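Local coordinates for hypothetical protein (Pseudomonas aeruginosa, PDB 2H9F), which probably isomerises methylaconitate, as expected of a PrpF-family enzyme, at residues A[222-226]-A[227-231]; A[306-310]-A[311-315]. All coordinates share one frame; numbering follows the deposited sequence.

Interaction 1: residues A[222-226]-A[227-231]; sequences VFVNA and EEIGY
Ala226 O is gripped by two backbone N-H groups of the following turn. Tyr231 N to Ala226 O is the firm bond, 2.8 Å and 158° at the hydrogen, although the donor stands above the carbonyl plane, 42° out of it. Ile229 N to Ala226 O is a weak one at 3.2 Å. The same Ile229 N also reaches back to Asn225 O, again weakly at 3.3 Å, so a single N-H is shared between two successive carbonyls. Inside this wrap Gly230 N bonds to Glu227 O at 3.1 Å, closing a type I turn, and Gly230, left-handed with positive phi, lets the chain leave it.

The reversal brings the methyl of Ala226 alongside the CB of Tyr231, 4.3 Å between the two CB atoms. The Tyr231 ring leads away from this pair: it meets the rings of Phe250 and Phe281, the planes inclined, and OH is hydrogen-bonded to Gln246. Ile229 turns back toward the strand. With CG1 wedged between its own N and carbonyl carbon (chi1 64°), its CD1 lies 3.7 Å from Val224 CG2, the two side chains crossing at about a right angle, while CG2 flanks the same methyl.

On the polar side, the extended chain of Glu228 carries OE1 to a water that it accepts from at 2.8 Å and that also takes the N-H of Asn225. A second water links OE1 to Asn225 ND2, and Lys211 N is a further donor to this oxygen, tying the turn to strand 208-216. The nested bonds from Tyr231 to Ala226 and from Gly230 to Glu227, with the left-handed glycine and the apolar Ala226–Tyr231 contact, define a Schellman motif, here directly following strand 220-225.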
ATOM      1  N   VAL A 222     -32.604  -3.764  11.025  1.00 39.33           N
ATOM      2  CA  VAL A 222     -33.777  -3.240  11.688  1.00 40.15           C
ATOM      3  C   VAL A 222     -33.929  -1.768  11.339  1.00 39.71           C
ATOM      4  O   VAL A 222     -33.069  -0.942  11.673  1.00 41.59           O
ATOM      5  CB  VAL A 222     -33.672  -3.367  13.224  1.00 40.32           C
ATOM      6  CG1 VAL A 222     -34.988  -2.988  13.836  1.00 40.26           C
ATOM      7  CG2 VAL A 222     -33.284  -4.806  13.635  1.00 38.21           C
ATOM      8  N   PHE A 223     -35.017  -1.434  10.635  1.00 40.42           N
ATOM      9  CA  PHE A 223     -35.320  -0.038  10.272  1.00 36.62           C
ATOM     10  C   PHE A 223     -36.437   0.553  11.117  1.00 35.58           C
ATOM     11  O   PHE A 223     -37.480  -0.043  11.233  1.00 30.66           O
ATOM     12  CB  PHE A 223     -35.790   0.112   8.791  1.00 39.60           C
ATOM     13  CG  PHE A 223     -34.707  -0.078   7.746  1.00 36.72           C
ATOM     14  CD1 PHE A 223     -33.818   0.931   7.462  1.00 37.81           C
ATOM     15  CD2 PHE A 223     -34.599  -1.273   7.043  1.00 38.42           C
ATOM     16  CE1 PHE A 223     -32.853   0.764   6.468  1.00 33.97           C
ATOM     17  CE2 PHE A 223     -33.627  -1.445   6.063  1.00 35.16           C
ATOM     18  CZ  PHE A 223     -32.755  -0.420   5.787  1.00 39.16           C
ATOM     19  N   VAL A 224     -36.279   1.808  11.551  1.00 34.26           N
ATOM     20  CA  VAL A 224     -37.327   2.503  12.284  1.00 31.03           C
ATOM     21  C   VAL A 224     -37.480   3.908  11.757  1.00 33.90           C
ATOM     22  O   VAL A 224     -36.617   4.362  11.076  1.00 33.12           O
ATOM     23  CB  VAL A 224     -37.025   2.527  13.802  1.00 33.34           C
ATOM     24  CG1 VAL A 224     -37.012   1.063  14.361  1.00 28.32           C
ATOM     25  CG2 VAL A 224     -35.708   3.223  14.106  1.00 31.55           C
ATOM     26  N   ASN A 225     -38.600   4.555  12.061  1.00 31.47           N
ATOM     27  CA  ASN A 225     -38.857   5.915  11.665  1.00 35.86           C
ATOM     28  C   ASN A 225     -38.181   6.846  12.629  1.00 35.61           C
ATOM     29  O   ASN A 225     -38.463   6.814  13.842  1.00 34.51           O
ATOM     30  CB  ASN A 225     -40.369   6.183  11.678  1.00 37.68           C
ATOM     31  CG  ASN A 225     -41.091   5.576  10.471  1.00 40.64           C
ATOM     32  OD1 ASN A 225     -40.543   5.543   9.358  1.00 38.69           O
ATOM     33  ND2 ASN A 225     -42.320   5.098  10.689  1.00 35.07           N
ATOM     34  N   ALA A 226     -37.319   7.691  12.084  1.00 39.63           N
ATOM     35  CA  ALA A 226     -36.683   8.784  12.815  1.00 40.52           C
ATOM     36  C   ALA A 226     -37.626   9.471  13.789  1.00 42.09           C
ATOM     37  O   ALA A 226     -37.326   9.595  14.988  1.00 42.01           O
ATOM     38  CB  ALA A 226     -36.110   9.782  11.857  1.00 37.23           C
ATOM     39  N   GLU A 227     -38.771   9.915  13.292  1.00 46.08           N
ATOM     40  CA  GLU A 227     -39.663  10.737  14.111  1.00 47.61           C
ATOM     41  C   GLU A 227     -40.105   9.982  15.365  1.00 45.01           C
ATOM     42  O   GLU A 227     -40.092  10.519  16.470  1.00 40.97           O
ATOM     43  CB  GLU A 227     -40.895  11.174  13.326  1.00 49.00           C
ATOM     44  CG  GLU A 227     -41.722  12.266  14.050  1.00 54.85           C
ATOM     45  CD  GLU A 227     -43.032  12.657  13.311  1.00 60.99           C
ATOM     46  OE1 GLU A 227     -43.034  12.767  12.049  1.00 74.37           O
ATOM     47  OE2 GLU A 227     -44.062  12.873  14.011  1.00 77.39           O
ATOM     48  N   GLU A 228     -40.474   8.720  15.187  1.00 43.28           N
ATOM     49  CA  GLU A 228     -41.020   7.971  16.286  1.00 42.96           C
ATOM     50  C   GLU A 228     -39.993   7.776  17.405  1.00 41.79           C
ATOM     51  O   GLU A 228     -40.347   7.769  18.574  1.00 44.30           O
ATOM     52  CB  GLU A 228     -41.576   6.630  15.810  1.00 40.61           C
ATOM     53  CG  GLU A 228     -42.544   6.021  16.816  1.00 43.74           C
ATOM     54  CD  GLU A 228     -43.163   4.704  16.380  1.00 43.84           C
ATOM     55  OE1 GLU A 228     -42.927   4.262  15.221  1.00 41.65           O
ATOM     56  OE2 GLU A 228     -43.902   4.131  17.218  1.00 42.06           O
ATOM     57  N   ILE A 229     -38.732   7.605  17.058  1.00 40.89           N
ATOM     58  CA  ILE A 229     -37.725   7.334  18.073  1.00 40.35           C
ATOM     59  C   ILE A 229     -37.040   8.609  18.532  1.00 43.01           C
ATOM     60  O   ILE A 229     -36.060   8.547  19.260  1.00 42.68           O
ATOM     61  CB  ILE A 229     -36.662   6.336  17.592  1.00 41.28           C
ATOM     62  CG1 ILE A 229     -35.862   6.913  16.420  1.00 36.83           C
ATOM     63  CG2 ILE A 229     -37.318   4.990  17.246  1.00 36.65           C
ATOM     64  CD1 ILE A 229     -34.602   6.145  16.159  1.00 41.05           C
ATOM     65  N   GLY A 230     -37.528   9.751  18.061  1.00 42.71           N
ATOM     66  CA  GLY A 230     -37.159  11.033  18.622  1.00 45.40           C
ATOM     67  C   GLY A 230     -36.119  11.780  17.850  1.00 44.52           C
ATOM     68  O   GLY A 230     -35.506  12.685  18.384  1.00 46.77           O
ATOM     69  N   TYR A 231     -35.915  11.381  16.604  1.00 45.91           N
ATOM     70  CA  TYR A 231     -34.916  11.982  15.743  1.00 45.99           C
ATOM     71  C   TYR A 231     -35.554  12.605  14.512  1.00 47.51           C
ATOM     72  O   TYR A 231     -36.684  12.330  14.137  1.00 47.62           O
ATOM     73  CB  TYR A 231     -33.832  10.963  15.333  1.00 43.60           C
ATOM     74  CG  TYR A 231     -32.947  10.565  16.489  1.00 44.40           C
ATOM     75  CD1 TYR A 231     -33.399   9.679  17.454  1.00 44.34           C
ATOM     76  CD2 TYR A 231     -31.690  11.123  16.664  1.00 46.85           C
ATOM     77  CE1 TYR A 231     -32.606   9.324  18.544  1.00 47.70           C
ATOM     78  CE2 TYR A 231     -30.887  10.772  17.754  1.00 42.47           C
ATOM     79  CZ  TYR A 231     -31.358   9.879  18.691  1.00 46.10           C
ATOM     80  OH  TYR A 231     -30.590   9.537  19.780  1.00 41.90           O
TER
HETATM   81  O   HOH W   1     -40.515   3.418  14.048  1.00 32.54           O
HETATM   82  O   HOH W   2     -43.735   5.571  13.274  1.00 36.62           O

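Interaction 2: residues A[306-310]-A[311-315]; sequences RALSM and GKLHH
Leu313 lays its CD1 methyl against the backbone of the opposing strand, 3.4 Å from Ala307 O and also beside Arg306 CB. Its CA-CB bond heads away from that strand; CG anti to the backbone N (chi1 -166°) and the turn at chi2 bring the methyl back. From the other strand, Leu308 packs its CB over Lys312 O at 3.5 Å, and its CA-H makes a further contact with the same oxygen. The two leucines form a non-hydrogen-bonded antiparallel pair whose side chains diverge, Leu308 running on to Leu247 and Phe250 of helix 244-260 and Leu313 to Ile240.

Toward the tip, Ser309 and Lys312 are the hydrogen-bonded pair: Ser309 N to Lys312 O is 2.9 Å, and Lys312 N returns to Ser309 O at 3.1 Å, approaching from above the carbonyl plane. Met310, a selenomethionine, and Gly311 both have positive phi, giving the type I' turn of a two-residue hairpin. Ser309 OG is hydrogen-bonded to Lys278 NZ, and a bound sulfate lies near this side chain.

At the other end His314 N meets Ala307 O almost straight, 2.9 Å and 171° at the hydrogen, with His314 CB against the same oxygen. Beyond strand 312-313 this pair keeps one direct bond, and a water joins Ala307 N, 3.0 Å away, to His314 O. The chemistry is therefore mainly that of the backbone: three direct bonds set the register from the turn to His314, and at the far pair a water stands in for a fourth.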
ATOM      1  N   ARG A 306     -30.076   7.036   8.225  1.00 40.36           N
ATOM      2  CA  ARG A 306     -28.935   7.084   9.129  1.00 38.25           C
ATOM      3  C   ARG A 306     -28.773   5.687   9.724  1.00 39.09           C
ATOM      4  O   ARG A 306     -29.746   5.110  10.213  1.00 38.81           O
ATOM      5  CB  ARG A 306     -29.211   8.098  10.234  1.00 39.09           C
ATOM      6  CG  ARG A 306     -29.385   9.590   9.784  1.00 39.83           C
ATOM      7  CD  ARG A 306     -28.065  10.136   9.315  1.00 38.93           C
ATOM      8  NE  ARG A 306     -28.086  11.539   8.919  1.00 40.40           N
ATOM      9  CZ  ARG A 306     -28.352  12.002   7.699  1.00 40.98           C
ATOM     10  NH1 ARG A 306     -28.753  11.208   6.720  1.00 44.31           N
ATOM     11  NH2 ARG A 306     -28.266  13.306   7.477  1.00 38.68           N
ATOM     12  N   ALA A 307     -27.560   5.135   9.685  1.00 38.64           N
ATOM     13  CA  ALA A 307     -27.331   3.799  10.205  1.00 38.86           C
ATOM     14  C   ALA A 307     -26.206   3.789  11.204  1.00 38.07           C
ATOM     15  O   ALA A 307     -25.268   4.544  11.091  1.00 34.10           O
ATOM     16  CB  ALA A 307     -27.059   2.807   9.056  1.00 37.70           C
ATOM     17  N   LEU A 308     -26.301   2.892  12.179  1.00 39.54           N
ATOM     18  CA  LEU A 308     -25.214   2.665  13.118  1.00 39.41           C
ATOM     19  C   LEU A 308     -24.524   1.374  12.735  1.00 40.45           C
ATOM     20  O   LEU A 308     -25.173   0.414  12.328  1.00 35.89           O
ATOM     21  CB  LEU A 308     -25.727   2.552  14.562  1.00 39.04           C
ATOM     22  CG  LEU A 308     -26.180   3.850  15.225  1.00 41.35           C
ATOM     23  CD1 LEU A 308     -27.611   4.120  14.888  1.00 40.77           C
ATOM     24  CD2 LEU A 308     -26.015   3.823  16.750  1.00 39.19           C
ATOM     25  N   SER A 309     -23.199   1.357  12.846  1.00 39.47           N
ATOM     26  CA  SER A 309     -22.462   0.090  12.780  1.00 38.84           C
ATOM     27  C   SER A 309     -21.518  -0.002  13.996  1.00 38.24           C
ATOM     28  O   SER A 309     -20.887   0.979  14.387  1.00 37.75           O
ATOM     29  CB  SER A 309     -21.663  -0.033  11.484  1.00 38.90           C
ATOM     30  OG  SER A 309     -21.078  -1.336  11.385  1.00 37.54           O
HETATM   31  N   MSE A 310     -21.470  -1.171  14.609  1.00 37.99           N
HETATM   32  CA  MSE A 310     -20.611  -1.371  15.770  1.00 39.19           C
HETATM   33  C   MSE A 310     -20.801  -0.242  16.788  1.00 38.11           C
HETATM   34  O   MSE A 310     -19.836   0.272  17.349  1.00 39.69           O
HETATM   35  CB  MSE A 310     -19.146  -1.475  15.326  1.00 38.87           C
HETATM   36  CG  MSE A 310     -18.915  -2.530  14.241  1.00 40.98           C
HETATM   37 SE   MSE A 310     -19.477  -4.260  14.850  0.70 46.84          SE
HETATM   38  CE  MSE A 310     -17.981  -4.565  15.988  1.00 38.35           C
ATOM     39  N   GLY A 311     -22.048   0.143  17.019  1.00 34.93           N
ATOM     40  CA  GLY A 311     -22.370   1.014  18.143  1.00 38.25           C
ATOM     41  C   GLY A 311     -22.161   2.490  17.896  1.00 38.64           C
ATOM     42  O   GLY A 311     -22.218   3.292  18.830  1.00 43.80           O
ATOM     43  N   LYS A 312     -21.906   2.872  16.651  1.00 39.15           N
ATOM     44  CA  LYS A 312     -21.682   4.279  16.326  1.00 37.04           C
ATOM     45  C   LYS A 312     -22.378   4.660  15.021  1.00 37.42           C
ATOM     46  O   LYS A 312     -22.503   3.845  14.116  1.00 34.78           O
ATOM     47  CB  LYS A 312     -20.189   4.536  16.186  1.00 39.65           C
ATOM     48  CG  LYS A 312     -19.366   4.426  17.501  1.00 42.19           C
ATOM     49  CD  LYS A 312     -19.577   5.629  18.440  1.00 47.01           C
ATOM     50  CE  LYS A 312     -18.662   5.581  19.686  1.00 48.21           C
ATOM     51  NZ  LYS A 312     -17.417   6.416  19.550  1.00 53.25           N
ATOM     52  N   LEU A 313     -22.843   5.903  14.913  1.00 35.56           N
ATOM     53  CA  LEU A 313     -23.414   6.376  13.650  1.00 36.41           C
ATOM     54  C   LEU A 313     -22.336   6.321  12.554  1.00 37.81           C
ATOM     55  O   LEU A 313     -21.233   6.855  12.739  1.00 38.81           O
ATOM     56  CB  LEU A 313     -23.900   7.847  13.782  1.00 34.95           C
ATOM     57  CG  LEU A 313     -24.799   8.323  12.639  1.00 36.41           C
ATOM     58  CD1 LEU A 313     -26.101   7.527  12.597  1.00 36.46           C
ATOM     59  CD2 LEU A 313     -25.066   9.806  12.802  1.00 34.87           C
ATOM     60  N   HIS A 314     -22.647   5.663  11.435  1.00 39.84           N
ATOM     61  CA  HIS A 314     -21.744   5.587  10.281  1.00 38.50           C
ATOM     62  C   HIS A 314     -21.708   6.920   9.527  1.00 37.95           C
ATOM     63  O   HIS A 314     -22.707   7.603   9.464  1.00 39.60           O
ATOM     64  CB  HIS A 314     -22.192   4.471   9.365  1.00 39.56           C
ATOM     65  CG  HIS A 314     -21.160   4.049   8.369  1.00 42.70           C
ATOM     66  ND1 HIS A 314     -20.931   4.739   7.199  1.00 41.81           N
ATOM     67  CD2 HIS A 314     -20.314   2.990   8.358  1.00 43.83           C
ATOM     68  CE1 HIS A 314     -19.981   4.134   6.514  1.00 42.94           C
ATOM     69  NE2 HIS A 314     -19.597   3.062   7.190  1.00 43.87           N
ATOM     70  N   HIS A 315     -20.548   7.279   8.963  1.00 38.55           N
ATOM     71  CA  HIS A 315     -20.318   8.586   8.300  1.00 37.76           C
ATOM     72  C   HIS A 315     -21.011   8.736   6.950  1.00 37.95           C
ATOM     73  O   HIS A 315     -21.175   9.862   6.430  1.00 39.76           O
ATOM     74  CB  HIS A 315     -18.786   8.863   8.096  1.00 39.36           C
ATOM     75  CG  HIS A 315     -18.165   8.140   6.921  1.00 41.49           C
ATOM     76  ND1 HIS A 315     -17.855   6.789   6.940  1.00 45.63           N
ATOM     77  CD2 HIS A 315     -17.803   8.587   5.691  1.00 43.24           C
ATOM     78  CE1 HIS A 315     -17.336   6.441   5.771  1.00 46.40           C
ATOM     79  NE2 HIS A 315     -17.298   7.512   4.994  1.00 45.09           N
TER
HETATM   80  O   HOH W   3     -25.331   6.790   8.486  1.00 30.34           O

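How the interactions relate
Interaction 1 comes first along the chain, at the end of strand 220-225, and interaction 2 follows some 75 residues later as the hairpin 303-309/312-313. Their centres are about 14 Å apart and their nearest atoms about 6 Å, without touching. Strand 278-283 lies between them, parallel to 220-225 and antiparallel to 303-309, so the strands that lead into the two turns belong to the same sheet. Its Phe281 reaches both, touching Ala226 and Tyr231 of interaction 1 and Arg306 of interaction 2. Helix 244-260 packs on both through Phe250, which contacts Ile229, Tyr231 and Leu308. Both thus finish strands of a shared helix-covered sheet on the same side of the chain's centre.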